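Insulinase family protease (Yersinia pestis, PDB 3GO9) is a predicted insulinase-family (M16) protease and, by that relationship, may hydrolyse peptide bonds. Local coordinates at residues A[213-218]-A[394-399]; A[26-31]-A[36-41]; A[102-107]-A[115-120]. One frame throughout, in Å; residues are numbered along the deposited sequence.

Contact 1 (A[213-218]-A[394-399]); sequences TLYVVG and QRLRSQ
Tyr-215 on strand 213-218 reaches out to meet Leu-396, Arg-395 and Gln-399 on helix 394-399. With chi1 at -56°, CG lies anti to the carbonyl carbon, and CB carries the ring out from the sheet toward the helix. On one side of the ring Tyr-215 CD1 lies 4.2 Å from Arg-395 CG, an oblique approach by that one methylene. Over the middle of one face stands the CD2 methyl of Leu-396, a CH-pi contact in which the methyl is 3.5 Å from the ring centroid and 10° off the normal; Tyr-215 CE2 is 3.6 Å from Leu-396 CD2. The opposite face carries CG2 of Thr-213, two residues back on the strand and set toward the rim. At the far end of the ring, the Tyr-215 hydroxyl meets the amide end of Gln-399. The guanidinium of Arg-395 is bound elsewhere, by a hydrogen bond to Gln-38 and a salt bridge to Asp-405. The axes of the two short segments are inclined at 148° and come within 10.7 Å. Strand 212-218 runs between strands 36-41 and 50-56, with helix 222-233 on the face of Leu-214 and Val-216 and helix 388-401, to which 394-399 belongs, on that of Tyr-215 and Val-217.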
loop_
_atom_site.group_PDB
_atom_site.type_symbol
_atom_site.label_atom_id
_atom_site.label_comp_id
_atom_site.label_asym_id
_atom_site.label_seq_id
_atom_site.Cartn_x
_atom_site.Cartn_y
_atom_site.Cartn_z
ATOM N N THR A 213 -8.102 -3.001 14.473
ATOM C CA THR A 213 -9.001 -1.978 13.939
ATOM C C THR A 213 -9.901 -2.601 12.905
ATOM O O THR A 213 -9.406 -3.232 11.928
ATOM C CB THR A 213 -8.269 -0.817 13.281
ATOM O OG1 THR A 213 -7.284 -0.265 14.199
ATOM C CG2 THR A 213 -9.196 0.266 12.845
ATOM N N LEU A 214 -11.201 -2.368 13.089
ATOM C CA LEU A 214 -12.181 -2.756 12.083
ATOM C C LEU A 214 -12.589 -1.561 11.228
ATOM O O LEU A 214 -12.886 -0.492 11.779
ATOM C CB LEU A 214 -13.435 -3.325 12.753
ATOM C CG LEU A 214 -14.578 -3.727 11.821
ATOM C CD1 LEU A 214 -14.289 -4.967 11.007
ATOM C CD2 LEU A 214 -15.888 -3.907 12.642
ATOM N N TYR A 215 -12.566 -1.732 9.910
ATOM C CA TYR A 215 -13.006 -0.695 9.007
ATOM C C TYR A 215 -14.205 -1.208 8.220
ATOM O O TYR A 215 -14.245 -2.361 7.833
ATOM C CB TYR A 215 -11.924 -0.348 7.953
ATOM C CG TYR A 215 -10.585 0.071 8.506
ATOM C CD1 TYR A 215 -10.227 1.424 8.512
ATOM C CD2 TYR A 215 -9.688 -0.851 8.940
ATOM C CE1 TYR A 215 -8.986 1.829 9.039
ATOM C CE2 TYR A 215 -8.484 -0.475 9.472
ATOM C CZ TYR A 215 -8.147 0.887 9.491
ATOM O OH TYR A 215 -6.888 1.274 9.991
ATOM N N VAL A 216 -15.189 -0.327 7.986
ATOM C CA VAL A 216 -16.367 -0.667 7.243
ATOM C C VAL A 216 -16.631 0.492 6.278
ATOM O O VAL A 216 -16.706 1.678 6.715
ATOM C CB VAL A 216 -17.601 -0.848 8.138
ATOM C CG1 VAL A 216 -18.894 -1.156 7.322
ATOM C CG2 VAL A 216 -17.350 -1.941 9.200
ATOM N N VAL A 217 -16.870 0.144 5.020
ATOM C CA VAL A 217 -17.302 1.134 4.019
ATOM C C VAL A 217 -18.546 0.620 3.321
ATOM O O VAL A 217 -18.530 -0.500 2.772
ATOM C CB VAL A 217 -16.236 1.318 2.945
ATOM C CG1 VAL A 217 -16.720 2.259 1.806
ATOM C CG2 VAL A 217 -14.933 1.887 3.597
ATOM N N GLY A 218 -19.573 1.464 3.263
ATOM C CA GLY A 218 -20.759 1.065 2.522
ATOM C C GLY A 218 -21.981 1.806 2.933
ATOM O O GLY A 218 -21.958 2.654 3.817
ATOM N N GLN A 394 -7.899 2.885 -0.365
ATOM C CA GLN A 394 -7.310 4.201 -0.161
ATOM C C GLN A 394 -7.159 4.513 1.313
ATOM O O GLN A 394 -6.102 5.003 1.739
ATOM C CB GLN A 394 -8.142 5.284 -0.854
ATOM C CG GLN A 394 -8.002 5.274 -2.362
ATOM C CD GLN A 394 -8.679 6.420 -3.080
ATOM O OE1 GLN A 394 -9.269 7.331 -2.465
ATOM N NE2 GLN A 394 -8.661 6.349 -4.424
ATOM N N ARG A 395 -8.208 4.209 2.109
ATOM C CA ARG A 395 -8.127 4.451 3.542
ATOM C C ARG A 395 -7.035 3.602 4.197
ATOM O O ARG A 395 -6.270 4.134 4.988
ATOM C CB ARG A 395 -9.465 4.162 4.223
ATOM C CG ARG A 395 -9.448 4.506 5.713
ATOM C CD ARG A 395 -9.293 5.946 6.006
ATOM N NE ARG A 395 -9.577 6.224 7.413
ATOM C CZ ARG A 395 -9.636 7.459 7.926
ATOM N NH1 ARG A 395 -9.476 8.545 7.145
ATOM N NH2 ARG A 395 -9.895 7.626 9.226
ATOM N N LEU A 396 -6.964 2.303 3.866
ATOM C CA LEU A 396 -5.923 1.442 4.465
ATOM C C LEU A 396 -4.536 1.952 4.053
ATOM O O LEU A 396 -3.598 1.964 4.850
ATOM C CB LEU A 396 -6.093 -0.005 4.040
ATOM C CG LEU A 396 -7.322 -0.740 4.555
ATOM C CD1 LEU A 396 -7.184 -2.239 4.423
ATOM C CD2 LEU A 396 -7.705 -0.354 6.001
ATOM N N ARG A 397 -4.406 2.404 2.820
ATOM C CA ARG A 397 -3.104 2.929 2.379
ATOM C C ARG A 397 -2.736 4.165 3.159
ATOM O O ARG A 397 -1.614 4.302 3.670
ATOM C CB ARG A 397 -3.081 3.200 0.913
ATOM C CG ARG A 397 -1.669 3.617 0.421
ATOM C CD ARG A 397 -1.576 3.670 -1.128
ATOM N NE ARG A 397 -2.509 2.725 -1.764
ATOM C CZ ARG A 397 -3.599 3.041 -2.479
ATOM N NH1 ARG A 397 -4.350 2.051 -2.975
ATOM N NH2 ARG A 397 -3.953 4.306 -2.730
ATOM N N SER A 398 -3.717 5.033 3.370
ATOM C CA SER A 398 -3.507 6.203 4.187
ATOM C C SER A 398 -3.080 5.865 5.599
ATOM O O SER A 398 -2.160 6.478 6.162
ATOM C CB SER A 398 -4.792 7.030 4.210
ATOM O OG SER A 398 -4.632 8.204 4.978
ATOM N N GLN A 399 -3.734 4.879 6.180
ATOM C CA GLN A 399 -3.548 4.532 7.556
ATOM C C GLN A 399 -2.191 3.804 7.704
ATOM O O GLN A 399 -1.405 4.100 8.633
ATOM C CB GLN A 399 -4.672 3.608 8.009
ATOM C CG GLN A 399 -6.057 4.287 8.106
ATOM C CD GLN A 399 -6.334 4.834 9.472
ATOM O OE1 GLN A 399 -6.409 6.068 9.658
ATOM N NE2 GLN A 399 -6.471 3.955 10.432
#

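Contact 2 (A[26-31]-A[36-41]); sequences WQQGKL and SWQLLA
Gln-27 and Leu-39 exchange a pair of backbone hydrogen bonds, as do Gly-29 and Trp-37, and these two hydrogen-bonded pairs hold together an antiparallel beta hairpin of strands 26-30 and 36-41 at one edge of the sheet. The straighter bonds belong to the Gly-29 pair: Trp-37 N reaches Gly-29 O at 2.9 Å with an N-H...O angle of 167°. At the turn end, Lys-30 curls back at its last torsion and NZ donates to Ser-36 OG at 2.7 Å. Two waters bridge the strands: one joins Gln-27 OE1 and Ala-41 N, while another accepts from Trp-37 NE1, lying in the plane of the indole, and gives a weak bond to Lys-30 O.

Packing differs on the two faces. On the face of Trp-37, CG sits between its backbone N and carbonyl carbon (chi1 56°), which folds the indole back across the neighbouring strand. With no side chain on Gly-29, the ring lies directly on its backbone, Gly-29 CA being 3.8 Å from the centroid of the five-membered ring of Trp-37. Leu-31 CD2 meets the indole at its edge.

On the other face, Gln-28 and Gln-38 run side by side with their amide planes almost perpendicular. Arg-395 of helix 388-401, the outside partner of the Gln-38 amide, also makes a cation-pi contact with Trp-26. The indole of Trp-26 crosses Leu-40 at about a right angle, and Leu-40 CB stands over its six-membered ring, 3.5 Å from the centroid and 7° off the normal.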
loop_
_atom_site.group_PDB
_atom_site.type_symbol
_atom_site.label_atom_id
_atom_site.label_comp_id
_atom_site.label_asym_id
_atom_site.label_seq_id
_atom_site.Cartn_x
_atom_site.Cartn_y
_atom_site.Cartn_z
ATOM N N TRP A 26 -15.205 9.898 7.874
ATOM C CA TRP A 26 -14.743 8.678 8.544
ATOM C C TRP A 26 -15.008 8.777 10.025
ATOM O O TRP A 26 -14.208 9.454 10.734
ATOM C CB TRP A 26 -13.270 8.403 8.283
ATOM C CG TRP A 26 -13.015 7.711 6.999
ATOM C CD1 TRP A 26 -12.673 8.255 5.827
ATOM C CD2 TRP A 26 -13.103 6.325 6.789
ATOM N NE1 TRP A 26 -12.508 7.306 4.883
ATOM C CE2 TRP A 26 -12.798 6.084 5.444
ATOM C CE3 TRP A 26 -13.435 5.253 7.621
ATOM C CZ2 TRP A 26 -12.781 4.832 4.910
ATOM C CZ3 TRP A 26 -13.400 3.988 7.093
ATOM C CH2 TRP A 26 -13.076 3.784 5.734
ATOM N N GLN A 27 -16.110 8.141 10.468
ATOM C CA GLN A 27 -16.538 8.045 11.843
ATOM C C GLN A 27 -15.635 7.068 12.552
ATOM O O GLN A 27 -15.324 6.008 12.021
ATOM C CB GLN A 27 -17.960 7.542 11.982
ATOM C CG GLN A 27 -18.987 8.279 11.087
ATOM C CD GLN A 27 -20.357 7.677 11.132
ATOM O OE1 GLN A 27 -20.986 7.468 10.082
ATOM N NE2 GLN A 27 -20.840 7.375 12.347
ATOM N N GLN A 28 -15.212 7.411 13.746
ATOM C CA GLN A 28 -14.305 6.501 14.462
ATOM C C GLN A 28 -14.710 6.319 15.893
ATOM O O GLN A 28 -15.332 7.186 16.513
ATOM C CB GLN A 28 -12.920 7.057 14.416
ATOM C CG GLN A 28 -12.443 7.407 12.986
ATOM C CD GLN A 28 -11.060 7.924 12.966
ATOM O OE1 GLN A 28 -10.131 7.233 12.577
ATOM N NE2 GLN A 28 -10.899 9.175 13.372
ATOM N N GLY A 29 -14.411 5.165 16.438
ATOM C CA GLY A 29 -14.650 4.944 17.848
ATOM C C GLY A 29 -13.672 3.932 18.409
ATOM O O GLY A 29 -12.903 3.292 17.664
ATOM N N LYS A 30 -13.703 3.809 19.733
ATOM C CA LYS A 30 -12.854 2.875 20.472
ATOM C C LYS A 30 -13.740 2.221 21.537
ATOM O O LYS A 30 -14.511 2.901 22.198
ATOM C CB LYS A 30 -11.645 3.547 21.154
ATOM C CG LYS A 30 -10.463 3.670 20.297
ATOM C CD LYS A 30 -9.201 4.106 21.032
ATOM C CE LYS A 30 -8.203 4.697 20.039
ATOM N NZ LYS A 30 -7.541 3.690 19.153
ATOM N N LEU A 31 -13.615 0.920 21.719
ATOM C CA LEU A 31 -14.323 0.229 22.756
ATOM C C LEU A 31 -13.469 0.287 24.022
ATOM O O LEU A 31 -12.317 0.646 23.990
ATOM C CB LEU A 31 -14.630 -1.216 22.384
ATOM C CG LEU A 31 -15.330 -1.459 21.010
ATOM C CD1 LEU A 31 -15.656 -2.921 20.765
ATOM C CD2 LEU A 31 -16.615 -0.612 20.912
ATOM N N SER A 36 -10.536 -0.712 18.080
ATOM C CA SER A 36 -10.814 0.506 17.298
ATOM C C SER A 36 -11.677 0.182 16.119
ATOM O O SER A 36 -11.566 -0.914 15.546
ATOM C CB SER A 36 -9.504 1.107 16.798
ATOM O OG SER A 36 -8.694 1.542 17.902
ATOM N N TRP A 37 -12.532 1.122 15.742
ATOM C CA TRP A 37 -13.333 0.927 14.529
ATOM C C TRP A 37 -13.460 2.243 13.766
ATOM O O TRP A 37 -13.389 3.327 14.372
ATOM C CB TRP A 37 -14.711 0.343 14.836
ATOM C CG TRP A 37 -15.551 1.106 15.790
ATOM C CD1 TRP A 37 -15.606 0.938 17.155
ATOM C CD2 TRP A 37 -16.480 2.163 15.487
ATOM N NE1 TRP A 37 -16.505 1.823 17.714
ATOM C CE2 TRP A 37 -17.069 2.571 16.716
ATOM C CE3 TRP A 37 -16.889 2.774 14.309
ATOM C CZ2 TRP A 37 -18.035 3.597 16.798
ATOM C CZ3 TRP A 37 -17.859 3.803 14.379
ATOM C CH2 TRP A 37 -18.411 4.209 15.620
ATOM N N GLN A 38 -13.659 2.103 12.446
ATOM C CA GLN A 38 -13.784 3.242 11.575
ATOM C C GLN A 38 -14.840 2.901 10.541
ATOM O O GLN A 38 -14.802 1.842 9.966
ATOM C CB GLN A 38 -12.474 3.580 10.901
ATOM C CG GLN A 38 -11.300 3.844 11.806
ATOM C CD GLN A 38 -10.067 4.372 11.094
ATOM O OE1 GLN A 38 -10.111 4.851 9.937
ATOM N NE2 GLN A 38 -8.937 4.263 11.773
ATOM N N LEU A 39 -15.778 3.817 10.306
ATOM C CA LEU A 39 -16.886 3.575 9.416
ATOM C C LEU A 39 -17.022 4.757 8.427
ATOM O O LEU A 39 -17.039 5.936 8.808
ATOM C CB LEU A 39 -18.170 3.449 10.246
ATOM C CG LEU A 39 -19.489 3.506 9.548
ATOM C CD1 LEU A 39 -19.590 2.425 8.470
ATOM C CD2 LEU A 39 -20.551 3.343 10.654
ATOM N N LEU A 40 -17.143 4.427 7.156
ATOM C CA LEU A 40 -17.442 5.373 6.134
ATOM C C LEU A 40 -18.795 5.010 5.524
ATOM O O LEU A 40 -18.888 4.063 4.757
ATOM C CB LEU A 40 -16.363 5.351 5.018
ATOM C CG LEU A 40 -16.562 6.396 3.907
ATOM C CD1 LEU A 40 -16.544 7.825 4.452
ATOM C CD2 LEU A 40 -15.575 6.246 2.717
ATOM N N ALA A 41 -19.857 5.743 5.875
ATOM C CA ALA A 41 -21.139 5.517 5.205
ATOM C C ALA A 41 -21.099 6.116 3.792
ATOM O O ALA A 41 -20.624 7.250 3.609
ATOM C CB ALA A 41 -22.278 6.183 6.034
HETATM O O HOH W 1 -19.569 8.021 7.656
HETATM O O HOH W 2 -17.219 3.036 20.320
#

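Contact 3 (A[102-107]-A[115-120]); sequences RPLPPA and LYSLSL
The meeting of Pro-106 and Ala-107 with Ser-117 and Tyr-116 is the start of an antiparallel strand pairing, where the proline-rich loop 102-107 that follows helix 87-95 runs into the short strand 107-109 beside strand 114-120. A single direct hydrogen bond joins the two segments: Ser-117 N donates to Pro-106 O at 3.0 Å, from a position 37° out of the carbonyl plane. Ala-107 and Tyr-116 then form a non-hydrogen-bonded pair, with Ala-107 CA brought to 3.1 Å from Leu-115 O in a CA-H...O contact. On their shared face, the Ala-107 methyl rests obliquely against the Tyr-116 ring, CB to CD1 3.9 Å, while the phenol hydroxyl goes on to a hydrogen bond with Tyr-207.

Further back the loop lifts from the strand and water fills in. One molecule donates to Pro-105 O at 2.8 Å and to Leu-115 O, and accepts from Ser-117 OG at 2.7 Å. That hydroxyl lies beside its own backbone N (chi1 -58°), which turns it to the water; Leu-104 CD1 touches it at 3.6 Å. A second water lies within hydrogen-bonding distance of Leu-104 O and Ser-117 O. Around the contact, Pro-75 of helix 70-80 packs on Ala-107 and Tyr-116, and Arg-53 of strand 50-56 touches both Leu-104 and Ser-117.

Pro-105 and Pro-106 offer no backbone N-H, so at these two residues the backbone can take part in hydrogen bonds only through its carbonyls: Pro-106 O takes the Ser-117 N-H directly, whereas Pro-105 O is linked to the strand through water.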
loop_
_atom_site.group_PDB
_atom_site.type_symbol
_atom_site.label_atom_id
_atom_site.label_comp_id
_atom_site.label_asym_id
_atom_site.label_seq_id
_atom_site.Cartn_x
_atom_site.Cartn_y
_atom_site.Cartn_z
ATOM N N ARG A 102 -11.357 -6.908 -8.369
ATOM C CA ARG A 102 -10.226 -6.770 -7.436
ATOM C C ARG A 102 -10.455 -7.630 -6.201
ATOM O O ARG A 102 -10.233 -7.152 -5.068
ATOM C CB ARG A 102 -10.056 -5.300 -7.047
ATOM C CG ARG A 102 -9.715 -4.413 -8.253
ATOM C CD ARG A 102 -9.665 -2.936 -7.916
ATOM N NE ARG A 102 -10.987 -2.436 -7.613
ATOM C CZ ARG A 102 -11.856 -1.991 -8.509
ATOM N NH1 ARG A 102 -13.049 -1.571 -8.142
ATOM N NH2 ARG A 102 -11.506 -1.956 -9.799
ATOM N N PRO A 103 -10.853 -8.902 -6.420
ATOM C CA PRO A 103 -11.223 -9.728 -5.252
ATOM C C PRO A 103 -10.038 -9.892 -4.361
ATOM O O PRO A 103 -8.892 -9.933 -4.845
ATOM C CB PRO A 103 -11.660 -11.052 -5.844
ATOM C CG PRO A 103 -11.005 -11.046 -7.259
ATOM C CD PRO A 103 -11.033 -9.629 -7.692
ATOM N N LEU A 104 -10.308 -9.932 -3.061
ATOM C CA LEU A 104 -9.260 -10.095 -2.067
ATOM C C LEU A 104 -9.297 -11.474 -1.483
ATOM O O LEU A 104 -10.350 -12.070 -1.312
ATOM C CB LEU A 104 -9.420 -9.096 -0.930
ATOM C CG LEU A 104 -9.097 -7.644 -1.288
ATOM C CD1 LEU A 104 -9.439 -6.669 -0.160
ATOM C CD2 LEU A 104 -7.628 -7.519 -1.651
ATOM N N PRO A 105 -8.124 -11.970 -1.153
ATOM C CA PRO A 105 -8.153 -13.201 -0.373
ATOM C C PRO A 105 -8.759 -12.968 0.993
ATOM O O PRO A 105 -8.726 -11.849 1.524
ATOM C CB PRO A 105 -6.689 -13.599 -0.259
ATOM C CG PRO A 105 -5.902 -12.344 -0.483
ATOM C CD PRO A 105 -6.766 -11.401 -1.285
ATOM N N PRO A 106 -9.199 -14.044 1.644
ATOM C CA PRO A 106 -9.804 -13.884 2.978
ATOM C C PRO A 106 -8.896 -13.255 3.997
ATOM O O PRO A 106 -9.338 -12.506 4.866
ATOM C CB PRO A 106 -10.179 -15.311 3.374
ATOM C CG PRO A 106 -10.351 -16.010 2.114
ATOM C CD PRO A 106 -9.299 -15.435 1.184
ATOM N N ALA A 107 -7.625 -13.565 3.902
ATOM C CA ALA A 107 -6.634 -12.894 4.736
ATOM C C ALA A 107 -5.318 -12.771 4.010
ATOM O O ALA A 107 -4.989 -13.561 3.126
ATOM C CB ALA A 107 -6.412 -13.640 6.035
ATOM N N LEU A 115 -4.463 -8.947 7.746
ATOM C CA LEU A 115 -5.627 -8.212 7.259
ATOM C C LEU A 115 -6.661 -9.230 6.820
ATOM O O LEU A 115 -6.396 -10.011 5.865
ATOM C CB LEU A 115 -5.239 -7.344 6.057
ATOM C CG LEU A 115 -6.398 -6.663 5.298
ATOM C CD1 LEU A 115 -7.012 -5.639 6.203
ATOM C CD2 LEU A 115 -5.935 -5.988 3.997
ATOM N N TYR A 116 -7.839 -9.218 7.493
ATOM C CA TYR A 116 -8.997 -10.028 7.109
ATOM C C TYR A 116 -9.937 -9.181 6.267
ATOM O O TYR A 116 -10.205 -8.038 6.608
ATOM C CB TYR A 116 -9.757 -10.524 8.345
ATOM C CG TYR A 116 -8.947 -11.505 9.184
ATOM C CD1 TYR A 116 -8.935 -12.813 8.891
ATOM C CD2 TYR A 116 -8.132 -11.063 10.239
ATOM C CE1 TYR A 116 -8.256 -13.719 9.680
ATOM C CE2 TYR A 116 -7.355 -11.977 10.978
ATOM C CZ TYR A 116 -7.454 -13.295 10.699
ATOM O OH TYR A 116 -6.711 -14.282 11.343
ATOM N N SER A 117 -10.493 -9.762 5.191
ATOM C CA SER A 117 -11.302 -8.992 4.261
ATOM C C SER A 117 -12.568 -9.739 3.892
ATOM O O SER A 117 -12.501 -10.887 3.425
ATOM C CB SER A 117 -10.546 -8.657 2.971
ATOM O OG SER A 117 -9.318 -7.930 3.173
ATOM N N LEU A 118 -13.697 -9.055 4.016
ATOM C CA LEU A 118 -14.996 -9.524 3.533
ATOM C C LEU A 118 -15.670 -8.425 2.689
ATOM O O LEU A 118 -15.544 -7.220 2.968
ATOM C CB LEU A 118 -15.907 -9.935 4.680
ATOM C CG LEU A 118 -15.634 -11.329 5.238
ATOM C CD1 LEU A 118 -16.064 -11.530 6.678
ATOM C CD2 LEU A 118 -16.398 -12.340 4.366
ATOM N N SER A 119 -16.401 -8.828 1.656
ATOM C CA SER A 119 -17.110 -7.933 0.759
ATOM C C SER A 119 -18.494 -8.545 0.606
ATOM O O SER A 119 -18.592 -9.665 0.064
ATOM C CB SER A 119 -16.424 -7.925 -0.629
ATOM O OG SER A 119 -17.221 -7.229 -1.605
ATOM N N LEU A 120 -19.514 -7.876 1.125
ATOM C CA LEU A 120 -20.847 -8.429 1.220
ATOM C C LEU A 120 -21.746 -7.759 0.212
ATOM O O LEU A 120 -21.620 -6.574 -0.106
ATOM C CB LEU A 120 -21.450 -8.184 2.605
ATOM C CG LEU A 120 -20.608 -8.606 3.777
ATOM C CD1 LEU A 120 -21.327 -8.285 5.083
ATOM C CD2 LEU A 120 -20.281 -10.094 3.659
HETATM O O HOH W 3 -12.651 -10.898 0.434
HETATM O O HOH W 4 -7.442 -9.847 3.061
#

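How the contacts relate
From the N terminus, contact 2 comes first and closes the short turn of the hairpin 26-31/36-41. Contact 3 follows, closing the loop between 102-107 and 115-120 around strand 107-109. Contact 1 spans by far the longest interval, 175 residues, bringing helix 388-401 back to strand 212-218. The three lie in series, neither nested nor crossing, yet all reach the same seven-stranded sheet. Contacts 1 and 2 share neighbouring strands, with Leu-214 O and Val-216 O each 2.8 Å from the N atoms of Gln-38 and Leu-40, respectively. Contacts 1 and 3 meet through Leu-396 and Leu-115, whereas contacts 2 and 3 stay about 11 Å apart at their nearest atoms.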